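Periplasmic binding protein (Veillonella parvula, PDB 4OVK) probably captures a solute in the periplasm and delivers it to an ABC transporter for uptake. Local coordinates at residues D240-D245 with V268-M273; L182-K187 with I234-F239; D246-K251 with K261-H266. All blocks are in the same frame, centred on the assembly; numbering follows the deposited sequence.

How the interactions relate
Following the chain from its N terminus, strand 180-184 supplies the first half of interaction 2. Strand 233-236 pairs beside it and closes a loop, with 46 residues between the two segments. Interaction 1 opens just after this, at 240-245, so interactions 1 and 2 are in series. Before interaction 1 closes at strand 268-270, the chain makes helices 244-248 and 261-264. Their contact is interaction 3, a short loop lying wholly within the longer one. Strand 233-236 is the common neighbour: Leu-236 N is hydrogen-bonded to Tyr-269 O of interaction 1, and Ile-234 packs on Ala-262 and Val-263 of interaction 3. Together the contacts tie three sheet strands to the two helices.

Interaction 1: D240-D245 with V268-M273; sequences DSIRPD and VYKAPM
Lys-270 NZ meets the carbonyl groups of Asp-240 and Ile-242, tilted 19° from the plane of the first and 18° from that of the second. Val-268 O lies against the Pro-244 ring, 3.4 Å from Pro-244 CG and 3.5 Å from Pro-244 CB. The contact belongs to a beta-alpha-beta crossover. The 240-245 segment leaves strand 233-236 and enters helix 244-248, while Val-268 to Lys-270 form the neighbouring parallel strand.

Pro-244 points its CB toward that strand. This atom packs on Val-268 CG1 at 4.2 Å, and Leu-236 touches both side chains. Lys-270 does the polar work. Its CG is anti to the backbone N, and a bend at the next bond (chi2 73°) turns the chain toward the loop. NZ then donates to Asp-240 O at 2.7 Å and to Ile-242 O at 2.8 Å. A third bond, to Ser-237 O, completes the grip on this buried amine.

The Asp-240 carboxylate does not pair with Lys-270; it makes a salt bridge with Lys-187. OD2 also accepts from Ile-242 N at 2.9 Å, an Asx turn that shapes the loop. Beside the bonds, Lys-270 CE lies 3.3 Å from Ile-242 O.

Interaction 2: L182-K187 with I234-F239; sequences LYLQNK and IILSNF
Backbone hydrogen bonds join Leu-182 and Leu-184 with Ile-235 and Ser-237. Ile-235 N donates to Leu-182 O at 2.9 Å. Leu-184 N donates to Ile-235 O at 2.8 Å, and Ser-237 N to Leu-184 O at 2.9 Å. The two strands run parallel, 24° apart in direction.

The side-chain polar contacts centre on Ser-237, just beyond the strand. Its OG donates to Gln-185 O at 2.8 Å, in the carbonyl plane and on a lone pair. The same OG accepts from Phe-239 N at 3.0 Å, forming an ST turn. One hydroxyl thus holds the turn and fastens it to the other segment.

Two rings take part. Ile-235 CG2 sits over one face of Tyr-183 in a CH-pi contact, 3.8 Å from the ring centroid. Ser-237 CB touches that ring at its edge. The phenol OH bonds to Asp-279. Gln-185 has CG anti to its backbone N (chi1 -160°) and an extended chain beyond. This carries Gln-185 OE1 over one face of Phe-239, 3.5 Å from Phe-239 CG, with amide and ring planes 66° apart. Phe-239 also meets Arg-277 in a cation-pi contact.

Apolar packing lies on the sheet face away from Tyr-183 and Ile-235. There Leu-184 and Leu-236 lie side by side and touch through their CD2 atoms at 3.8 Å, while Ile-234 CG2 packs against Leu-184 CB.

These are two central strands of the four-stranded parallel sheet in one alpha/beta lobe of a periplasmic binding protein. In this family the solute cleft lies between the two lobes.

Interaction 3: D246-K251 with K261-H266; sequences DIYQDK and KAVKTH
Tyr-248 and His-266 meet through matching first torsions. Each has CG anti to its own carbonyl carbon, with chi1 -64° in Tyr-248 and -67° in His-266. The tyrosine reaches across from helix 244-248, and the imidazole comes to lie against its ring. The pair is edge-to-face, with the edge of His-266 toward the face of Tyr-248. The centroids are 4.5 Å apart and the planes make 51°. His-266 ND1 stands over the centre of the tyrosine ring, 3.4 Å above its plane. The phenol OH continues past the histidine to bond with Val-268 N, at the start of the next strand. This second grip helps to fix the ring.

The apolar part lies at Val-263. Its CG2 is anti to the carbonyl carbon, whereas Ile-247 CG2 is anti to the backbone N. These methyls meet at 3.5 Å, closer than usual for two carbons, and the side chains cross at about a right angle. The other valine branch, CG1, packs on Tyr-248 CD1 at 4.1 Å. Val-263 thus touches both side chains, one branch to each. Leu-252 and Trp-257 add to the packing round Ile-247.

Local bonds shape both helix ends. Lys-251 N donates to Asp-246 O at 2.9 Å, and Asp-250 N to Ile-247 O at 3.1 Å. In the second helix, Arg-267 N reaches Ala-262 O, and His-266 N makes a weak bond to Val-263 O. Lys-261 O takes two donors, Thr-265 N and Thr-265 OG1.

Both helices end in Schellman motifs, with Asp-250 and His-266 as C-prime residues at positive phi. They pack together in the connection between parallel strands 233-236 and 268-270, a beta-alpha-beta crossover of this alpha/beta lobe.

Interaction 1: D240-D245 with V268-M273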
# COMPACT_ATOMS: atom_id res chain seq x y z
N ASP A 240 3.51 0.58 -12.98
CA ASP A 240 3.90 0.86 -14.35
C ASP A 240 3.84 2.36 -14.57
O ASP A 240 3.11 3.06 -13.85
CB ASP A 240 2.89 0.16 -15.27
CG ASP A 240 3.28 0.22 -16.71
OD1 ASP A 240 4.05 -0.66 -17.14
OD2 ASP A 240 2.83 1.15 -17.41
N SER A 241 4.55 2.86 -15.58
CA SER A 241 4.55 4.30 -15.88
C SER A 241 3.27 4.81 -16.54
O SER A 241 3.14 6.00 -16.73
CB SER A 241 5.72 4.64 -16.81
OG SER A 241 5.45 4.23 -18.16
N ILE A 242 2.35 3.92 -16.91
CA ILE A 242 1.17 4.31 -17.68
C ILE A 242 0.41 5.47 -17.01
O ILE A 242 0.19 5.48 -15.79
CB ILE A 242 0.26 3.10 -17.97
CG1 ILE A 242 -0.85 3.47 -18.97
CG2 ILE A 242 -0.32 2.54 -16.68
CD1 ILE A 242 -1.68 2.27 -19.40
N ARG A 243 0.04 6.46 -17.81
CA ARG A 243 -0.70 7.62 -17.33
C ARG A 243 -1.91 7.86 -18.22
O ARG A 243 -1.98 7.30 -19.30
CB ARG A 243 0.21 8.84 -17.31
CG ARG A 243 1.13 8.80 -16.12
CD ARG A 243 2.06 9.96 -16.06
NE ARG A 243 2.82 9.90 -14.82
CZ ARG A 243 3.66 10.84 -14.41
NH1 ARG A 243 3.86 11.91 -15.15
NH2 ARG A 243 4.30 10.70 -13.26
N PRO A 244 -2.87 8.68 -17.76
CA PRO A 244 -4.10 8.83 -18.55
C PRO A 244 -3.93 9.28 -20.02
O PRO A 244 -4.61 8.77 -20.90
CB PRO A 244 -4.89 9.87 -17.75
CG PRO A 244 -4.42 9.67 -16.34
CD PRO A 244 -2.95 9.42 -16.49
N ASP A 245 -3.04 10.23 -20.27
CA ASP A 245 -2.82 10.70 -21.64
C ASP A 245 -2.30 9.59 -22.57
O ASP A 245 -2.49 9.67 -23.79
CB ASP A 245 -1.92 11.94 -21.66
CG ASP A 245 -2.66 13.23 -21.29
OD1 ASP A 245 -3.91 13.22 -21.18
OD2 ASP A 245 -1.98 14.27 -21.11
N VAL A 268 -10.33 8.33 -16.82
CA VAL A 268 -9.13 7.49 -16.65
C VAL A 268 -8.22 8.18 -15.65
O VAL A 268 -7.77 9.32 -15.87
CB VAL A 268 -8.34 7.30 -17.96
CG1 VAL A 268 -7.16 6.34 -17.76
CG2 VAL A 268 -9.25 6.81 -19.08
N TYR A 269 -7.95 7.50 -14.55
CA TYR A 269 -7.28 8.11 -13.40
C TYR A 269 -6.08 7.29 -12.94
O TYR A 269 -6.21 6.08 -12.73
CB TYR A 269 -8.24 8.20 -12.24
CG TYR A 269 -9.52 8.95 -12.54
CD1 TYR A 269 -9.52 10.33 -12.66
CD2 TYR A 269 -10.73 8.28 -12.70
CE1 TYR A 269 -10.70 11.03 -12.92
CE2 TYR A 269 -11.90 8.96 -12.94
CZ TYR A 269 -11.88 10.33 -13.06
OH TYR A 269 -13.07 11.01 -13.31
N LYS A 270 -4.94 7.95 -12.75
CA LYS A 270 -3.78 7.33 -12.10
C LYS A 270 -3.96 7.23 -10.58
O LYS A 270 -4.22 8.23 -9.90
CB LYS A 270 -2.52 8.12 -12.43
CG LYS A 270 -1.21 7.54 -11.91
CD LYS A 270 -0.79 6.31 -12.69
CE LYS A 270 0.70 6.08 -12.59
NZ LYS A 270 1.11 4.82 -13.24
N ALA A 271 -3.80 6.03 -10.04
CA ALA A 271 -3.94 5.85 -8.60
C ALA A 271 -2.92 6.70 -7.84
O ALA A 271 -1.77 6.82 -8.26
CB ALA A 271 -3.75 4.39 -8.22
N PRO A 272 -3.34 7.29 -6.72
CA PRO A 272 -2.38 8.02 -5.89
C PRO A 272 -1.31 7.13 -5.27
O PRO A 272 -1.45 5.89 -5.21
CB PRO A 272 -3.25 8.62 -4.79
CG PRO A 272 -4.63 8.55 -5.29
CD PRO A 272 -4.69 7.33 -6.15
N MSE A 273 -0.24 7.77 -4.82
CA MSE A 273 0.81 7.12 -4.06
C MSE A 273 1.31 8.06 -3.00
O MSE A 273 1.74 9.16 -3.30
CB MSE A 273 1.91 6.71 -5.01
CG MSE A 273 3.14 6.27 -4.23
SE MSE A 273 4.28 5.29 -5.47
CE MSE A 273 5.33 6.86 -6.00

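Interaction 2: L182-K187 with I234-F239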
# COMPACT_ATOMS: atom_id res chain seq x y z
N LEU A 182 -12.57 -0.61 -14.09
CA LEU A 182 -11.45 -1.47 -14.48
C LEU A 182 -10.18 -0.95 -13.80
O LEU A 182 -9.87 0.24 -13.88
CB LEU A 182 -11.24 -1.41 -16.00
CG LEU A 182 -10.13 -2.32 -16.54
CD1 LEU A 182 -10.51 -3.78 -16.36
CD2 LEU A 182 -9.85 -2.00 -17.99
N TYR A 183 -9.46 -1.84 -13.12
CA TYR A 183 -8.18 -1.49 -12.53
C TYR A 183 -7.10 -2.07 -13.45
O TYR A 183 -6.87 -3.27 -13.47
CB TYR A 183 -8.08 -2.02 -11.09
CG TYR A 183 -7.24 -1.18 -10.14
CD1 TYR A 183 -5.88 -1.00 -10.34
CD2 TYR A 183 -7.81 -0.57 -9.02
CE1 TYR A 183 -5.11 -0.24 -9.46
CE2 TYR A 183 -7.05 0.19 -8.14
CZ TYR A 183 -5.70 0.35 -8.36
OH TYR A 183 -4.95 1.09 -7.47
N LEU A 184 -6.49 -1.19 -14.25
CA LEU A 184 -5.51 -1.57 -15.25
C LEU A 184 -4.10 -1.45 -14.66
O LEU A 184 -3.72 -0.38 -14.17
CB LEU A 184 -5.67 -0.68 -16.50
CG LEU A 184 -4.73 -0.91 -17.70
CD1 LEU A 184 -4.90 -2.29 -18.32
CD2 LEU A 184 -4.97 0.17 -18.76
N GLN A 185 -3.34 -2.55 -14.67
CA GLN A 185 -2.00 -2.54 -14.07
C GLN A 185 -0.96 -1.81 -14.91
O GLN A 185 -0.11 -1.09 -14.37
CB GLN A 185 -1.48 -3.95 -13.81
CG GLN A 185 -0.35 -3.95 -12.77
CD GLN A 185 0.25 -5.32 -12.49
OE1 GLN A 185 0.80 -5.56 -11.42
NE2 GLN A 185 0.17 -6.22 -13.46
N ASN A 186 -0.99 -2.04 -16.22
CA ASN A 186 0.14 -1.67 -17.08
C ASN A 186 -0.25 -1.47 -18.55
O ASN A 186 -1.43 -1.41 -18.87
CB ASN A 186 1.25 -2.72 -16.92
CG ASN A 186 0.81 -4.12 -17.26
OD1 ASN A 186 -0.05 -4.33 -18.11
ND2 ASN A 186 1.44 -5.10 -16.62
N LYS A 187 0.76 -1.37 -19.42
CA LYS A 187 0.56 -1.17 -20.86
C LYS A 187 0.41 -2.48 -21.63
O LYS A 187 0.41 -2.47 -22.87
CB LYS A 187 1.74 -0.38 -21.43
CG LYS A 187 1.94 0.97 -20.75
CD LYS A 187 3.03 1.80 -21.42
CE LYS A 187 4.39 1.51 -20.86
NZ LYS A 187 4.54 1.85 -19.43
N ILE A 234 -11.66 3.96 -15.33
CA ILE A 234 -10.43 3.16 -15.38
C ILE A 234 -9.46 3.77 -14.38
O ILE A 234 -9.24 4.98 -14.39
CB ILE A 234 -9.78 3.17 -16.79
CG1 ILE A 234 -10.71 2.50 -17.82
CG2 ILE A 234 -8.42 2.47 -16.77
CD1 ILE A 234 -10.32 2.77 -19.27
N ILE A 235 -8.93 2.93 -13.49
CA ILE A 235 -7.89 3.34 -12.56
C ILE A 235 -6.60 2.67 -13.04
O ILE A 235 -6.59 1.48 -13.35
CB ILE A 235 -8.23 2.92 -11.12
CG1 ILE A 235 -9.54 3.59 -10.67
CG2 ILE A 235 -7.08 3.23 -10.18
CD1 ILE A 235 -10.07 3.03 -9.40
N LEU A 236 -5.53 3.46 -13.12
CA LEU A 236 -4.22 2.98 -13.57
C LEU A 236 -3.34 2.77 -12.35
O LEU A 236 -3.23 3.64 -11.52
CB LEU A 236 -3.56 3.99 -14.50
CG LEU A 236 -4.36 4.46 -15.72
CD1 LEU A 236 -3.64 5.59 -16.43
CD2 LEU A 236 -4.63 3.33 -16.68
N SER A 237 -2.69 1.61 -12.26
CA SER A 237 -1.86 1.31 -11.11
C SER A 237 -0.51 2.04 -11.14
O SER A 237 -0.12 2.61 -12.16
CB SER A 237 -1.63 -0.20 -11.01
OG SER A 237 -0.44 -0.56 -11.67
N ASN A 238 0.21 1.98 -10.02
CA ASN A 238 1.59 2.50 -9.90
C ASN A 238 2.67 1.44 -10.11
O ASN A 238 3.86 1.69 -9.86
CB ASN A 238 1.80 3.18 -8.54
CG ASN A 238 1.07 4.51 -8.46
OD1 ASN A 238 0.02 4.61 -7.86
ND2 ASN A 238 1.63 5.53 -9.08
N PHE A 239 2.28 0.26 -10.59
CA PHE A 239 3.26 -0.77 -10.97
C PHE A 239 3.99 -0.44 -12.27
O PHE A 239 4.97 -1.10 -12.63
CB PHE A 239 2.58 -2.13 -11.12
CG PHE A 239 2.24 -2.80 -9.83
CD1 PHE A 239 1.02 -2.56 -9.20
CD2 PHE A 239 3.12 -3.70 -9.24
CE1 PHE A 239 0.70 -3.19 -8.01
CE2 PHE A 239 2.80 -4.34 -8.05
CZ PHE A 239 1.59 -4.08 -7.43

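Interaction 3: D246-K251 with K261-H266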
# COMPACT_ATOMS: atom_id res chain seq x y z
N ASP A 246 -1.68 8.54 -22.02
CA ASP A 246 -1.27 7.37 -22.83
C ASP A 246 -2.48 6.63 -23.43
O ASP A 246 -2.42 6.10 -24.55
CB ASP A 246 -0.45 6.39 -21.99
CG ASP A 246 0.84 7.03 -21.43
OD1 ASP A 246 1.36 7.98 -22.07
OD2 ASP A 246 1.32 6.57 -20.36
N ILE A 247 -3.56 6.59 -22.67
CA ILE A 247 -4.81 6.00 -23.11
C ILE A 247 -5.57 6.98 -24.02
O ILE A 247 -6.01 6.61 -25.10
CB ILE A 247 -5.71 5.63 -21.90
CG1 ILE A 247 -5.07 4.55 -21.01
CG2 ILE A 247 -7.10 5.19 -22.36
CD1 ILE A 247 -4.86 3.20 -21.65
N TYR A 248 -5.71 8.23 -23.58
CA TYR A 248 -6.45 9.24 -24.36
C TYR A 248 -5.87 9.44 -25.77
O TYR A 248 -6.62 9.64 -26.73
CB TYR A 248 -6.48 10.59 -23.63
CG TYR A 248 -7.22 10.59 -22.30
CD1 TYR A 248 -8.42 9.90 -22.14
CD2 TYR A 248 -6.74 11.31 -21.21
CE1 TYR A 248 -9.10 9.91 -20.93
CE2 TYR A 248 -7.41 11.33 -20.00
CZ TYR A 248 -8.59 10.63 -19.86
OH TYR A 248 -9.27 10.67 -18.67
N GLN A 249 -4.55 9.39 -25.89
CA GLN A 249 -3.88 9.58 -27.17
C GLN A 249 -3.46 8.28 -27.87
O GLN A 249 -2.69 8.30 -28.83
CB GLN A 249 -2.66 10.48 -26.99
CG GLN A 249 -2.98 11.84 -26.38
CD GLN A 249 -1.83 12.82 -26.54
OE1 GLN A 249 -1.13 12.82 -27.56
NE2 GLN A 249 -1.63 13.67 -25.54
N ASP A 250 -3.99 7.15 -27.39
CA ASP A 250 -3.73 5.82 -27.97
C ASP A 250 -2.26 5.63 -28.32
O ASP A 250 -1.89 5.41 -29.47
CB ASP A 250 -4.64 5.55 -29.19
CG ASP A 250 -6.00 5.00 -28.80
OD1 ASP A 250 -6.06 3.98 -28.05
OD2 ASP A 250 -7.01 5.58 -29.24
N LYS A 251 -1.43 5.74 -27.29
CA LYS A 251 0.00 5.52 -27.43
C LYS A 251 0.40 4.06 -27.33
O LYS A 251 1.56 3.74 -27.55
CB LYS A 251 0.74 6.32 -26.38
CG LYS A 251 0.45 7.81 -26.42
CD LYS A 251 1.33 8.53 -25.41
CE LYS A 251 0.83 9.93 -25.10
NZ LYS A 251 1.58 10.55 -23.98
N LYS A 261 -16.19 3.87 -22.88
CA LYS A 261 -16.91 4.94 -22.15
C LYS A 261 -15.97 5.78 -21.26
O LYS A 261 -15.97 7.00 -21.33
CB LYS A 261 -18.06 4.37 -21.31
CG LYS A 261 -19.24 3.83 -22.11
CD LYS A 261 -20.20 3.05 -21.21
CE LYS A 261 -21.42 2.55 -21.94
NZ LYS A 261 -22.28 1.72 -21.05
N ALA A 262 -15.16 5.11 -20.43
CA ALA A 262 -14.21 5.82 -19.56
C ALA A 262 -13.28 6.74 -20.33
O ALA A 262 -12.89 7.79 -19.83
CB ALA A 262 -13.38 4.83 -18.72
N VAL A 263 -12.94 6.36 -21.56
CA VAL A 263 -12.02 7.14 -22.38
C VAL A 263 -12.74 8.33 -23.01
O VAL A 263 -12.24 9.46 -22.98
CB VAL A 263 -11.33 6.25 -23.43
CG1 VAL A 263 -10.39 7.07 -24.31
CG2 VAL A 263 -10.57 5.13 -22.73
N LYS A 264 -13.93 8.08 -23.56
CA LYS A 264 -14.72 9.14 -24.18
C LYS A 264 -15.17 10.21 -23.18
O LYS A 264 -15.27 11.39 -23.54
CB LYS A 264 -15.94 8.54 -24.90
CG LYS A 264 -15.55 7.66 -26.09
CD LYS A 264 -16.75 7.26 -26.93
CE LYS A 264 -17.61 6.21 -26.24
NZ LYS A 264 -18.89 5.99 -26.96
N THR A 265 -15.42 9.80 -21.94
CA THR A 265 -15.85 10.71 -20.87
C THR A 265 -14.71 11.19 -19.97
O THR A 265 -14.96 11.86 -18.97
CB THR A 265 -16.94 10.06 -19.99
OG1 THR A 265 -16.45 8.84 -19.41
CG2 THR A 265 -18.21 9.77 -20.81
N HIS A 266 -13.46 10.84 -20.32
CA HIS A 266 -12.27 11.30 -19.60
C HIS A 266 -12.33 10.95 -18.11
O HIS A 266 -12.17 11.81 -17.23
CB HIS A 266 -12.01 12.80 -19.83
CG HIS A 266 -11.64 13.14 -21.24
ND1 HIS A 266 -10.34 13.09 -21.70
CD2 HIS A 266 -12.40 13.53 -22.29
CE1 HIS A 266 -10.31 13.43 -22.97
NE2 HIS A 266 -11.55 13.70 -23.36